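Local structure of major pilin backbone protein T-antigen, T13 (6BBT) at residues N22-P27 with F154-L159; P27-T32 with E107-D112; F33-D38 with Y97-Q102; V87-I92 with V118-G123; D112-T117 with S137-S142. The protein probably builds the shaft of the group A streptococcal pilus as its repeating major subunit, a T-antigen built of sandwich-like domains, at least one of an isopeptide-containing family. All coordinates share one frame; numbering follows the deposited sequence.

Interaction 1 (N22-P27 with F154-L159); sequences NEILMP and FKTTSL
Ile24 presses its CG2 methyl against the Phe154 ring at its edge, near the ring plane, with Ile24 CG2 3.5 Å from Phe154 CE2. The same methyl also meets Thr156, Ile24 CG2 lying 3.6 Å from Thr156 CG2, so one methyl of a beta-branched residue touches two side chains of the 154-159 segment. With CG2 anti to the backbone N and CG1 folded beside it (chi1 -69°), the short branch rather than the long one does the touching. Leu25 contributes its backbone here: Leu25 O approaches Phe154 CE2 obliquely at 3.6 Å, while its side chain runs off to pack on Ile207. At Met26 the sulfur comes to the ring at a slant, SD 5.1 Å from the Phe154 centroid, a Met-aromatic contact that the flexible, polarisable thioether makes easily. Pro27 then sets its CD over the centre of the ring face, 3.5 Å from the centroid of Phe154 and only 5° off the normal. This CH-pi contact suits proline, whose CD hydrogens sit next to the backbone N and are slightly polarised. Phe154 CG stands between the backbone N and carbonyl carbon (chi1 68°), the crowded position, which turns the ring toward the 22-27 loop. No hydrogen bond joins the two segments. A loop of the Spy0128-like domain thus packs on the long strand 148-166 where it passes on toward the second domain. Met17 of strand 10-17 and Ile109 of strand 109-110 also pack on Phe154, and strand 148-166 carries on past this loop to pair with strands 220-227 and 271-279.

Interaction 2 (P27-T32 with E107-D112); sequences PKTTFT and EGIQYD
Phe31 and Tyr111 meet obliquely, their ring planes 58° apart and centroids 5.6 Å from each other. The touching corner is Phe31 CE1 against Tyr111 CE2, at 3.6 Å. Ile109 fits its two branches to this pair differently. Its CG2 lies near the plane of the Phe31 ring, at the edge, with Ile109 CG2 4.1 Å from Phe31 CE1, and the same methyl sits over one face of Tyr111 toward the rim. The longer branch points elsewhere: Ile109 CD1 meets Thr29 CG2 tip to tip at 3.9 Å and comes almost as near to Pro27 CG. These side chains fill the space between two sheets of a sandwich, since strand 29-37 pairs with 62-67 and 93-101, whereas the short strand 109-110 pairs with 148-166. Lys15, of strand 10-17, and Asn152 also pack on the Phe31 ring. Threonine serves two ends at position 29, because OG1 anti to the backbone N (chi1 -165°) leaves the methyl facing Ile109 and the hydroxyl facing a water. That water links strand 29-37 to Tyr111: it lies 2.8 Å from Thr29 OG1 and 2.6 Å from Tyr111 OH, in the plane of the tyrosine ring at its edge, and donates to Thr30 O. Gln110 NE2 folds back to Gly108 O in a weak hydrogen bond, and Gln110 OE1 is hydrogen-bonded to Ser153 OG.

Interaction 3 (F33-D38 with Y97-Q102); sequences FTIEPD and YTVSEQ
Glu101 stretches straight out, CG anti to the backbone N (chi1 178°) and the chain extended beyond it, which lays its whole length beside Phe33. The two point the same way, ring and carboxylate planes 51° apart, and Glu101 OE1 reaches the ring edge, 3.4 Å from Phe33 CE1. Ile35 also sends CG1 anti to its backbone N (chi1 -173°), across toward Tyr97, so that Ile35 CG1 lies 3.5 Å from Tyr97 CB. Its CD1 then rests 3.9 Å from Val99 CG2. Phe33, Ile35, Val99 and Glu101 share the inner face, where Phe82 packs on the first three. On the outward face, Thr34 OG1 and Ser100 OG share a water, each 2.9 Å from it, as befits small hydroxyl residues on a strand surface. The backbones are held by four nearly straight hydrogen bonds: Thr34 and Ser100 bond both ways, Thr34 N to Ser100 O at 2.9 Å, and Glu36 and Thr98 do likewise, Thr98 N to Glu36 O at 2.8 Å. Proline fits at position 37, a non-hydrogen-bonded pair with Tyr97 that asks for no N-H across the strands. The result is a regular antiparallel ladder in the sandwich. Glu101 receives a hydrogen bond from Lys15 NZ and lies by Asn152, close to the aromatic rings of Phe33 and Phe150, a setting consistent with the lysine-asparagine isopeptide site of Spy0128-like domains, in which a buried glutamate sits beside the joined side chains.

Interaction 4 (V87-I92 with V118-G123); sequences VTFSGI and VDVYVG
Phe89 lies against Val122 where the 87-92 loop, crossing from strand 77-83 of one sheet to strand 93-101 of the other, closes over an end of the beta sandwich. Apolar packing dominates. Val122 CG2 stands over the middle of the Phe89 ring, 3.7 Å from the centroid and 9° off the normal, a CH-pi contact. On the opposite face sits Val87 CG1, 3.7 Å above the plane, so the ring is clamped between two valine methyls. Val122 can do this because its branches split the work: with CG1 anti to the backbone N (chi1 173°), CG2 is left for the ring face, while CG1 meets Phe89 CB and Gly91 O. Val120 adds a looser touch, its CG1 4.5 Å from Phe89 CZ. Tyr95, Tyr97 and Pro132 also pack on the phenylalanine, a setting that suits a large flat apolar side chain.

Polar contact between the segments is slight, with no hydrogen bond. Gly91 O is taken by Tyr95 OH. Ile92, mostly on the surface, brings its backbone up to the end of strand 116-123, with Ile92 CA 3.3 Å from Val122 O in a CA-H...O contact, and its CG2 methyl 3.8 Å from Gly123 O.

Interaction 5 (D112-T117 with S137-S142); sequences DGKKWT and SKEVNS
At the open end of the beta hairpin formed by strands 116-123 and 131-139, Trp116 and Glu139 form a non-hydrogen-bonded pair, and the glutamate stem crosses the indole face. Glu139 CG lies 3.6 Å from the centroid of the six-membered ring of Trp116, 11° off its normal, in a CH-pi contact. Beyond it the carboxylate takes a salt bridge from Lys114, NZ to OE1 of Glu139 being 3.1 Å, with the amine well above the carboxylate plane. A long residue with a greasy stem and charged head thus serves ring and lysine together. Trp116 also meets Phe150 edge-to-face.

The strands are joined in antiparallel fashion through Thr117 and Lys138, a hydrogen-bonded pair: Thr117 N to Lys138 O is 2.7 Å and Lys138 N to Thr117 O is 3.0 Å. One step further, Val140 N donates to Lys115 O at 2.9 Å, its CG2 resting on Lys115 CB. There the chain bends in a type II turn from Glu139 to Ser142, with Asn141 in the left-handed conformation that asparagine tolerates well. The incoming chain is bent too, by an Asx turn in which Lys114 N bonds to Asp112 OD1 at 3.0 Å.

In the fold
Following the chain from its N terminus, the loop after strand 10-17 meets strand 148-166 in interaction 1, which closes the longest loop and encloses the other four contacts. Interaction 2 follows directly, sharing Pro27, and within it interaction 3 continues along strand 29-37 to strand 93-101. Interaction 4 starts at 87-92, inside both of those loops, and ends beyond them at 118-123, so it crosses each. Interaction 5 comes in series after 2 and 3, sharing Asp112 with 2, and crosses 4 along strand 116-123. Interactions 2 to 5 tie together the Spy0128-like sandwich; interaction 1 joins it to the strand running on into the DUF7601 region.

Interaction 1 (N22-P27 with F154-L159)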
# COMPACT_ATOMS: atom_id res chain seq x y z
N ASN A 22 10.01 8.13 -6.78
CA ASN A 22 9.32 7.70 -7.97
C ASN A 22 9.76 6.37 -8.56
O ASN A 22 9.04 5.82 -9.37
CB ASN A 22 9.34 8.77 -9.05
CG ASN A 22 8.55 9.99 -8.68
OD1 ASN A 22 7.74 9.99 -7.75
ND2 ASN A 22 8.76 11.06 -9.43
N GLU A 23 10.92 5.85 -8.15
CA GLU A 23 11.35 4.50 -8.54
C GLU A 23 10.50 3.39 -7.91
O GLU A 23 10.57 2.25 -8.34
CB GLU A 23 12.80 4.25 -8.13
CG GLU A 23 13.80 5.13 -8.87
CD GLU A 23 15.24 4.64 -8.75
OE1 GLU A 23 15.57 3.84 -7.84
OE2 GLU A 23 16.06 5.09 -9.59
N ILE A 24 9.78 3.71 -6.84
CA ILE A 24 8.94 2.74 -6.13
C ILE A 24 7.56 2.72 -6.76
O ILE A 24 6.99 3.78 -7.13
CB ILE A 24 8.89 3.09 -4.63
CG1 ILE A 24 10.28 2.84 -4.02
CG2 ILE A 24 7.82 2.27 -3.90
CD1 ILE A 24 10.42 3.31 -2.59
N LEU A 25 7.02 1.52 -6.91
CA LEU A 25 5.65 1.37 -7.46
C LEU A 25 4.61 1.60 -6.36
O LEU A 25 4.57 0.87 -5.39
CB LEU A 25 5.44 -0.02 -8.04
CG LEU A 25 6.10 -0.39 -9.35
CD1 LEU A 25 5.57 -1.75 -9.80
CD2 LEU A 25 5.85 0.69 -10.40
N MET A 26 3.77 2.63 -6.53
CA MET A 26 2.59 2.84 -5.66
C MET A 26 1.67 1.59 -5.79
O MET A 26 1.40 1.14 -6.92
CB MET A 26 1.83 4.09 -6.12
CG MET A 26 0.58 4.45 -5.30
SD MET A 26 1.03 5.26 -3.74
CE MET A 26 1.42 6.91 -4.33
N PRO A 27 1.21 1.02 -4.65
CA PRO A 27 0.25 -0.07 -4.79
C PRO A 27 -1.08 0.35 -5.43
O PRO A 27 -1.59 1.43 -5.17
CB PRO A 27 0.04 -0.55 -3.34
CG PRO A 27 0.50 0.56 -2.47
CD PRO A 27 1.58 1.26 -3.24
N PHE A 154 3.54 2.46 2.97
CA PHE A 154 3.78 1.10 2.56
C PHE A 154 5.27 0.82 2.48
O PHE A 154 6.09 1.73 2.42
CB PHE A 154 3.08 0.78 1.24
CG PHE A 154 3.64 1.51 0.05
CD1 PHE A 154 3.26 2.82 -0.22
CD2 PHE A 154 4.56 0.88 -0.80
CE1 PHE A 154 3.78 3.50 -1.32
CE2 PHE A 154 5.07 1.56 -1.90
CZ PHE A 154 4.68 2.86 -2.16
N LYS A 155 5.59 -0.47 2.52
CA LYS A 155 6.96 -0.91 2.51
C LYS A 155 7.27 -1.57 1.19
O LYS A 155 6.36 -2.04 0.48
CB LYS A 155 7.19 -1.88 3.64
CG LYS A 155 7.25 -1.18 4.99
CD LYS A 155 7.39 -2.16 6.13
CE LYS A 155 7.50 -1.39 7.43
NZ LYS A 155 7.73 -2.32 8.57
N THR A 156 8.56 -1.61 0.90
CA THR A 156 9.10 -2.42 -0.17
C THR A 156 10.11 -3.39 0.44
O THR A 156 10.49 -3.26 1.61
CB THR A 156 9.79 -1.54 -1.23
OG1 THR A 156 10.85 -0.81 -0.62
CG2 THR A 156 8.82 -0.57 -1.86
N THR A 157 10.54 -4.35 -0.36
CA THR A 157 11.53 -5.30 0.07
C THR A 157 12.67 -5.35 -0.98
O THR A 157 12.87 -4.38 -1.74
CB THR A 157 10.87 -6.65 0.41
OG1 THR A 157 11.83 -7.52 1.03
CG2 THR A 157 10.27 -7.32 -0.80
N SER A 158 13.46 -6.42 -0.95
CA SER A 158 14.58 -6.58 -1.86
C SER A 158 14.86 -8.05 -2.15
O SER A 158 14.53 -8.91 -1.34
CB SER A 158 15.84 -5.91 -1.30
OG SER A 158 16.32 -6.59 -0.15
N LEU A 159 15.45 -8.31 -3.30
CA LEU A 159 15.91 -9.63 -3.65
C LEU A 159 17.31 -9.51 -4.25
O LEU A 159 17.51 -8.80 -5.22
CB LEU A 159 14.96 -10.27 -4.67
CG LEU A 159 15.39 -11.62 -5.25
CD1 LEU A 159 15.52 -12.65 -4.15
CD2 LEU A 159 14.40 -12.10 -6.30

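Interaction 2 (P27-T32 with E107-D112)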
# COMPACT_ATOMS: atom_id res chain seq x y z
N PRO A 27 1.21 1.02 -4.65
CA PRO A 27 0.25 -0.07 -4.79
C PRO A 27 -1.08 0.35 -5.43
O PRO A 27 -1.59 1.43 -5.17
CB PRO A 27 0.04 -0.55 -3.34
CG PRO A 27 0.50 0.56 -2.47
CD PRO A 27 1.58 1.26 -3.24
N LYS A 28 -1.62 -0.52 -6.27
CA LYS A 28 -2.98 -0.33 -6.79
C LYS A 28 -3.97 -0.82 -5.73
O LYS A 28 -4.13 -2.02 -5.52
CB LYS A 28 -3.19 -1.05 -8.12
CG LYS A 28 -4.53 -0.71 -8.75
CD LYS A 28 -4.87 -1.55 -9.95
CE LYS A 28 -6.34 -1.39 -10.30
NZ LYS A 28 -6.66 -2.27 -11.44
N THR A 29 -4.61 0.12 -5.03
CA THR A 29 -5.46 -0.23 -3.89
C THR A 29 -6.44 0.90 -3.57
O THR A 29 -6.36 1.98 -4.15
CB THR A 29 -4.60 -0.57 -2.65
OG1 THR A 29 -5.40 -1.25 -1.66
CG2 THR A 29 -3.97 0.68 -2.05
N THR A 30 -7.38 0.63 -2.67
CA THR A 30 -8.32 1.67 -2.25
C THR A 30 -8.21 1.81 -0.76
O THR A 30 -7.78 0.88 -0.07
CB THR A 30 -9.78 1.34 -2.62
OG1 THR A 30 -10.15 0.13 -1.97
CG2 THR A 30 -9.93 1.18 -4.11
N PHE A 31 -8.53 2.99 -0.26
CA PHE A 31 -8.74 3.19 1.16
C PHE A 31 -10.19 3.60 1.37
O PHE A 31 -10.73 4.38 0.60
CB PHE A 31 -7.80 4.27 1.71
CG PHE A 31 -6.38 3.87 1.65
CD1 PHE A 31 -5.80 3.17 2.69
CD2 PHE A 31 -5.63 4.10 0.51
CE1 PHE A 31 -4.49 2.76 2.64
CE2 PHE A 31 -4.30 3.68 0.43
CZ PHE A 31 -3.73 3.01 1.50
N THR A 32 -10.80 3.06 2.42
CA THR A 32 -12.20 3.28 2.70
C THR A 32 -12.33 3.97 4.04
O THR A 32 -11.75 3.54 5.03
CB THR A 32 -12.94 1.94 2.70
OG1 THR A 32 -12.94 1.43 1.37
CG2 THR A 32 -14.41 2.10 3.15
N GLU A 107 -1.00 -6.71 2.32
CA GLU A 107 0.39 -6.97 2.68
C GLU A 107 1.27 -5.79 2.26
O GLU A 107 1.14 -5.28 1.15
CB GLU A 107 0.89 -8.27 2.04
N GLY A 108 2.08 -5.31 3.19
CA GLY A 108 2.96 -4.18 2.97
C GLY A 108 2.42 -2.80 3.31
O GLY A 108 3.19 -1.85 3.41
N ILE A 109 1.11 -2.67 3.51
CA ILE A 109 0.50 -1.36 3.74
C ILE A 109 0.29 -1.12 5.24
O ILE A 109 -0.14 -2.03 5.95
CB ILE A 109 -0.79 -1.23 2.94
CG1 ILE A 109 -0.43 -1.29 1.43
CG2 ILE A 109 -1.52 0.05 3.28
CD1 ILE A 109 -1.58 -1.10 0.49
N GLN A 110 0.64 0.08 5.69
CA GLN A 110 0.40 0.54 7.06
C GLN A 110 -0.77 1.53 7.04
O GLN A 110 -0.70 2.58 6.38
CB GLN A 110 1.66 1.18 7.63
CG GLN A 110 2.85 0.22 7.73
CD GLN A 110 3.63 0.04 6.41
OE1 GLN A 110 4.18 1.01 5.86
NE2 GLN A 110 3.71 -1.19 5.93
N TYR A 111 -1.84 1.18 7.76
CA TYR A 111 -3.11 1.93 7.78
C TYR A 111 -3.22 2.90 8.97
O TYR A 111 -2.77 2.59 10.05
CB TYR A 111 -4.28 0.95 7.83
CG TYR A 111 -4.40 0.13 6.58
CD1 TYR A 111 -3.66 -1.03 6.42
CD2 TYR A 111 -5.25 0.52 5.55
CE1 TYR A 111 -3.76 -1.78 5.27
CE2 TYR A 111 -5.34 -0.22 4.38
CZ TYR A 111 -4.59 -1.37 4.25
OH TYR A 111 -4.67 -2.13 3.10
N ASP A 112 -3.80 4.06 8.75
CA ASP A 112 -3.95 5.06 9.79
C ASP A 112 -5.10 4.64 10.71
O ASP A 112 -6.25 4.54 10.28
CB ASP A 112 -4.24 6.41 9.15
CG ASP A 112 -4.16 7.57 10.13
OD1 ASP A 112 -4.20 7.36 11.37
OD2 ASP A 112 -4.03 8.70 9.65
O HOH W 1 -5.87 -0.96 1.11

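Interaction 3 (F33-D38 with Y97-Q102)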
# COMPACT_ATOMS: atom_id res chain seq x y z
N PHE A 33 -13.10 5.06 4.06
CA PHE A 33 -13.41 5.76 5.28
C PHE A 33 -14.87 5.47 5.63
O PHE A 33 -15.72 5.36 4.74
CB PHE A 33 -13.15 7.24 5.09
CG PHE A 33 -11.88 7.49 4.36
CD1 PHE A 33 -10.67 7.24 4.98
CD2 PHE A 33 -11.89 7.81 3.02
CE1 PHE A 33 -9.48 7.39 4.29
CE2 PHE A 33 -10.70 7.98 2.32
CZ PHE A 33 -9.50 7.76 2.97
N THR A 34 -15.12 5.31 6.93
CA THR A 34 -16.43 4.96 7.44
C THR A 34 -16.87 6.07 8.37
O THR A 34 -16.07 6.60 9.14
CB THR A 34 -16.39 3.66 8.26
OG1 THR A 34 -15.74 2.65 7.50
CG2 THR A 34 -17.80 3.19 8.58
N ILE A 35 -18.15 6.39 8.32
CA ILE A 35 -18.78 7.28 9.28
C ILE A 35 -19.89 6.50 9.97
O ILE A 35 -20.65 5.78 9.32
CB ILE A 35 -19.28 8.59 8.62
CG1 ILE A 35 -19.76 9.57 9.69
CG2 ILE A 35 -20.37 8.35 7.60
CD1 ILE A 35 -19.87 10.98 9.19
N GLU A 36 -19.92 6.58 11.30
CA GLU A 36 -20.98 5.97 12.11
C GLU A 36 -21.43 6.95 13.20
O GLU A 36 -20.69 7.86 13.55
CB GLU A 36 -20.49 4.66 12.73
CG GLU A 36 -19.39 4.83 13.78
CD GLU A 36 -18.89 3.50 14.33
OE1 GLU A 36 -19.21 2.45 13.73
OE2 GLU A 36 -18.18 3.51 15.35
N PRO A 37 -22.65 6.75 13.74
CA PRO A 37 -23.08 7.57 14.88
C PRO A 37 -22.19 7.40 16.10
O PRO A 37 -21.74 6.28 16.40
CB PRO A 37 -24.49 7.02 15.20
CG PRO A 37 -24.96 6.36 13.96
CD PRO A 37 -23.73 5.86 13.24
N ASP A 38 -21.93 8.49 16.80
CA ASP A 38 -21.40 8.43 18.16
C ASP A 38 -22.60 8.09 19.04
O ASP A 38 -23.41 8.96 19.34
CB ASP A 38 -20.75 9.76 18.57
CG ASP A 38 -20.07 9.69 19.94
OD1 ASP A 38 -20.32 8.74 20.71
OD2 ASP A 38 -19.28 10.60 20.24
N TYR A 97 -20.72 12.28 14.91
CA TYR A 97 -20.33 11.04 14.24
C TYR A 97 -18.87 10.75 14.48
O TYR A 97 -18.09 11.64 14.79
CB TYR A 97 -20.53 11.19 12.73
CG TYR A 97 -21.92 11.56 12.26
CD1 TYR A 97 -22.37 12.87 12.31
CD2 TYR A 97 -22.75 10.60 11.69
CE1 TYR A 97 -23.64 13.21 11.85
CE2 TYR A 97 -24.00 10.92 11.21
CZ TYR A 97 -24.44 12.23 11.29
OH TYR A 97 -25.70 12.53 10.81
N THR A 98 -18.50 9.48 14.28
CA THR A 98 -17.11 9.06 14.33
C THR A 98 -16.69 8.67 12.91
O THR A 98 -17.42 7.95 12.22
CB THR A 98 -16.92 7.92 15.34
OG1 THR A 98 -17.42 8.34 16.62
CG2 THR A 98 -15.45 7.53 15.47
N VAL A 99 -15.54 9.18 12.47
CA VAL A 99 -14.97 8.85 11.15
C VAL A 99 -13.66 8.10 11.38
O VAL A 99 -12.84 8.50 12.21
CB VAL A 99 -14.75 10.12 10.30
CG1 VAL A 99 -14.02 9.81 8.97
CG2 VAL A 99 -16.08 10.78 10.03
N SER A 100 -13.49 6.99 10.67
CA SER A 100 -12.26 6.20 10.75
C SER A 100 -11.92 5.66 9.38
O SER A 100 -12.73 5.76 8.45
CB SER A 100 -12.42 5.05 11.73
OG SER A 100 -13.51 4.25 11.33
N GLU A 101 -10.72 5.12 9.28
CA GLU A 101 -10.27 4.45 8.06
C GLU A 101 -10.24 2.97 8.35
O GLU A 101 -9.65 2.54 9.32
CB GLU A 101 -8.87 4.90 7.68
CG GLU A 101 -8.32 4.19 6.45
CD GLU A 101 -6.92 4.69 6.07
OE1 GLU A 101 -6.78 5.81 5.57
OE2 GLU A 101 -5.96 3.95 6.31
N GLN A 102 -10.82 2.20 7.45
CA GLN A 102 -10.77 0.74 7.52
C GLN A 102 -9.35 0.20 7.33
O GLN A 102 -8.62 0.62 6.41
CB GLN A 102 -11.69 0.22 6.42
CG GLN A 102 -11.86 -1.27 6.34
CD GLN A 102 -12.96 -1.62 5.35
OE1 GLN A 102 -12.76 -1.64 4.13
NE2 GLN A 102 -14.15 -1.87 5.89
O HOH W 2 -13.49 2.23 9.27

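Interaction 4 (V87-I92 with V118-G123)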
# COMPACT_ATOMS: atom_id res chain seq x y z
N VAL A 87 -29.35 13.69 4.08
CA VAL A 87 -29.87 13.07 5.30
C VAL A 87 -31.17 13.75 5.76
O VAL A 87 -31.30 14.98 5.67
CB VAL A 87 -28.81 13.16 6.42
CG1 VAL A 87 -29.29 12.49 7.71
CG2 VAL A 87 -27.49 12.54 5.95
N THR A 88 -32.12 12.95 6.26
CA THR A 88 -33.32 13.47 6.92
C THR A 88 -33.09 13.51 8.43
O THR A 88 -33.13 12.48 9.12
CB THR A 88 -34.57 12.62 6.60
OG1 THR A 88 -34.71 12.48 5.19
CG2 THR A 88 -35.85 13.29 7.16
N PHE A 89 -32.81 14.71 8.93
CA PHE A 89 -32.67 14.94 10.37
C PHE A 89 -34.04 15.23 11.00
O PHE A 89 -34.80 16.04 10.48
CB PHE A 89 -31.73 16.11 10.64
CG PHE A 89 -30.31 15.87 10.20
CD1 PHE A 89 -29.47 15.05 10.94
CD2 PHE A 89 -29.79 16.49 9.05
CE1 PHE A 89 -28.15 14.84 10.55
CE2 PHE A 89 -28.48 16.28 8.65
CZ PHE A 89 -27.65 15.46 9.41
N SER A 90 -34.34 14.58 12.12
CA SER A 90 -35.63 14.74 12.80
C SER A 90 -35.83 16.08 13.53
O SER A 90 -36.96 16.44 13.84
CB SER A 90 -35.85 13.58 13.78
OG SER A 90 -34.70 13.35 14.56
N GLY A 91 -34.75 16.81 13.80
CA GLY A 91 -34.85 18.13 14.44
C GLY A 91 -33.54 18.89 14.43
O GLY A 91 -32.51 18.34 14.04
N ILE A 92 -33.57 20.16 14.85
CA ILE A 92 -32.34 20.96 14.96
C ILE A 92 -31.42 20.42 16.05
O ILE A 92 -31.87 19.72 16.96
CB ILE A 92 -32.59 22.48 15.22
CG1 ILE A 92 -33.32 22.72 16.55
CG2 ILE A 92 -33.36 23.10 14.06
CD1 ILE A 92 -33.23 24.16 17.02
N VAL A 118 -16.91 14.27 14.44
CA VAL A 118 -17.52 15.22 13.54
C VAL A 118 -18.84 15.70 14.15
O VAL A 118 -19.72 14.88 14.40
CB VAL A 118 -17.80 14.58 12.17
CG1 VAL A 118 -18.45 15.59 11.23
CG2 VAL A 118 -16.51 14.06 11.55
N ASP A 119 -18.97 17.01 14.37
CA ASP A 119 -20.25 17.63 14.74
C ASP A 119 -20.87 18.34 13.55
O ASP A 119 -20.26 19.22 12.96
CB ASP A 119 -20.07 18.62 15.89
CG ASP A 119 -19.85 17.94 17.22
OD1 ASP A 119 -20.17 16.74 17.37
OD2 ASP A 119 -19.34 18.60 18.13
N VAL A 120 -22.09 17.93 13.20
CA VAL A 120 -22.84 18.56 12.13
C VAL A 120 -23.93 19.44 12.77
O VAL A 120 -24.80 18.94 13.49
CB VAL A 120 -23.47 17.51 11.21
CG1 VAL A 120 -24.13 18.17 10.01
CG2 VAL A 120 -22.40 16.53 10.73
N TYR A 121 -23.84 20.74 12.50
CA TYR A 121 -24.77 21.74 13.05
C TYR A 121 -25.99 21.86 12.14
O TYR A 121 -25.87 22.36 11.02
CB TYR A 121 -24.07 23.10 13.19
CG TYR A 121 -23.17 23.17 14.40
CD1 TYR A 121 -22.09 22.29 14.54
CD2 TYR A 121 -23.38 24.11 15.40
CE1 TYR A 121 -21.27 22.34 15.65
CE2 TYR A 121 -22.56 24.16 16.51
CZ TYR A 121 -21.51 23.28 16.63
OH TYR A 121 -20.69 23.33 17.73
N VAL A 122 -27.14 21.40 12.62
CA VAL A 122 -28.36 21.32 11.80
C VAL A 122 -29.40 22.40 12.20
O VAL A 122 -29.86 22.42 13.35
CB VAL A 122 -28.97 19.91 11.92
CG1 VAL A 122 -30.33 19.81 11.23
CG2 VAL A 122 -28.00 18.88 11.33
N GLY A 123 -29.75 23.27 11.24
CA GLY A 123 -30.75 24.35 11.40
C GLY A 123 -32.02 24.10 10.59
O GLY A 123 -32.42 22.95 10.42

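Interaction 5 (D112-T117 with S137-S142)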
# COMPACT_ATOMS: atom_id res chain seq x y z
N ASP A 112 -3.80 4.06 8.75
CA ASP A 112 -3.95 5.06 9.79
C ASP A 112 -5.10 4.64 10.71
O ASP A 112 -6.25 4.54 10.28
CB ASP A 112 -4.24 6.41 9.15
CG ASP A 112 -4.16 7.57 10.13
OD1 ASP A 112 -4.20 7.36 11.37
OD2 ASP A 112 -4.03 8.70 9.65
N GLY A 113 -4.77 4.37 11.96
CA GLY A 113 -5.75 3.99 12.98
C GLY A 113 -6.45 5.13 13.73
O GLY A 113 -7.25 4.86 14.64
N LYS A 114 -6.17 6.39 13.37
CA LYS A 114 -6.79 7.53 14.06
C LYS A 114 -8.31 7.60 13.92
O LYS A 114 -8.87 7.35 12.85
CB LYS A 114 -6.22 8.87 13.60
CG LYS A 114 -5.03 9.34 14.41
CD LYS A 114 -4.79 10.82 14.17
CE LYS A 114 -3.41 11.25 14.64
NZ LYS A 114 -3.28 11.13 16.12
N LYS A 115 -8.94 8.00 15.02
CA LYS A 115 -10.38 8.22 15.07
C LYS A 115 -10.67 9.71 15.07
O LYS A 115 -10.07 10.47 15.85
CB LYS A 115 -10.97 7.63 16.34
CG LYS A 115 -10.64 6.18 16.60
CD LYS A 115 -11.23 5.28 15.56
CE LYS A 115 -11.05 3.83 15.96
NZ LYS A 115 -11.91 2.99 15.11
N TRP A 116 -11.61 10.12 14.24
CA TRP A 116 -12.00 11.50 14.13
C TRP A 116 -13.44 11.64 14.57
O TRP A 116 -14.24 10.71 14.41
CB TRP A 116 -11.85 11.95 12.68
CG TRP A 116 -10.43 12.01 12.26
CD1 TRP A 116 -9.63 10.96 11.90
CD2 TRP A 116 -9.61 13.18 12.20
NE1 TRP A 116 -8.37 11.41 11.59
CE2 TRP A 116 -8.33 12.77 11.77
CE3 TRP A 116 -9.84 14.53 12.47
CZ2 TRP A 116 -7.27 13.67 11.60
CZ3 TRP A 116 -8.80 15.43 12.28
CH2 TRP A 116 -7.53 14.99 11.85
N THR A 117 -13.77 12.80 15.12
CA THR A 117 -15.13 13.10 15.53
C THR A 117 -15.63 14.31 14.77
O THR A 117 -14.87 15.23 14.48
CB THR A 117 -15.29 13.28 17.07
OG1 THR A 117 -16.68 13.48 17.37
CG2 THR A 117 -14.47 14.44 17.59
N SER A 137 -14.75 19.34 12.48
CA SER A 137 -14.01 18.09 12.70
C SER A 137 -12.85 18.24 13.69
O SER A 137 -12.18 19.27 13.73
CB SER A 137 -13.50 17.51 11.37
OG SER A 137 -12.67 18.44 10.71
N LYS A 138 -12.62 17.19 14.47
CA LYS A 138 -11.50 17.09 15.41
C LYS A 138 -11.08 15.63 15.51
O LYS A 138 -11.88 14.73 15.23
CB LYS A 138 -11.92 17.51 16.82
CG LYS A 138 -12.51 18.90 16.97
CD LYS A 138 -13.16 19.08 18.33
CE LYS A 138 -13.75 20.47 18.51
NZ LYS A 138 -14.51 20.58 19.79
N GLU A 139 -9.85 15.41 15.93
CA GLU A 139 -9.45 14.08 16.39
C GLU A 139 -10.18 13.77 17.69
O GLU A 139 -10.34 14.66 18.53
CB GLU A 139 -7.93 14.01 16.63
CG GLU A 139 -7.10 14.14 15.34
CD GLU A 139 -5.59 14.13 15.59
OE1 GLU A 139 -5.15 13.60 16.63
OE2 GLU A 139 -4.83 14.64 14.75
N VAL A 140 -10.61 12.52 17.85
CA VAL A 140 -11.23 12.07 19.08
C VAL A 140 -10.26 12.34 20.23
O VAL A 140 -9.04 12.16 20.07
CB VAL A 140 -11.61 10.57 19.02
CG1 VAL A 140 -12.02 10.02 20.38
CG2 VAL A 140 -12.75 10.35 18.02
N ASN A 141 -10.80 12.82 21.35
CA ASN A 141 -10.04 13.21 22.55
C ASN A 141 -9.17 14.46 22.39
O ASN A 141 -8.25 14.67 23.18
CB ASN A 141 -9.22 12.03 23.13
CG ASN A 141 -10.10 10.90 23.68
OD1 ASN A 141 -11.26 11.11 24.06
ND2 ASN A 141 -9.54 9.70 23.74
N SER A 142 -9.44 15.30 21.38
CA SER A 142 -8.72 16.56 21.17
C SER A 142 -9.73 17.70 21.04
O SER A 142 -10.82 17.50 20.49
CB SER A 142 -7.84 16.48 19.92
OG SER A 142 -7.35 17.76 19.54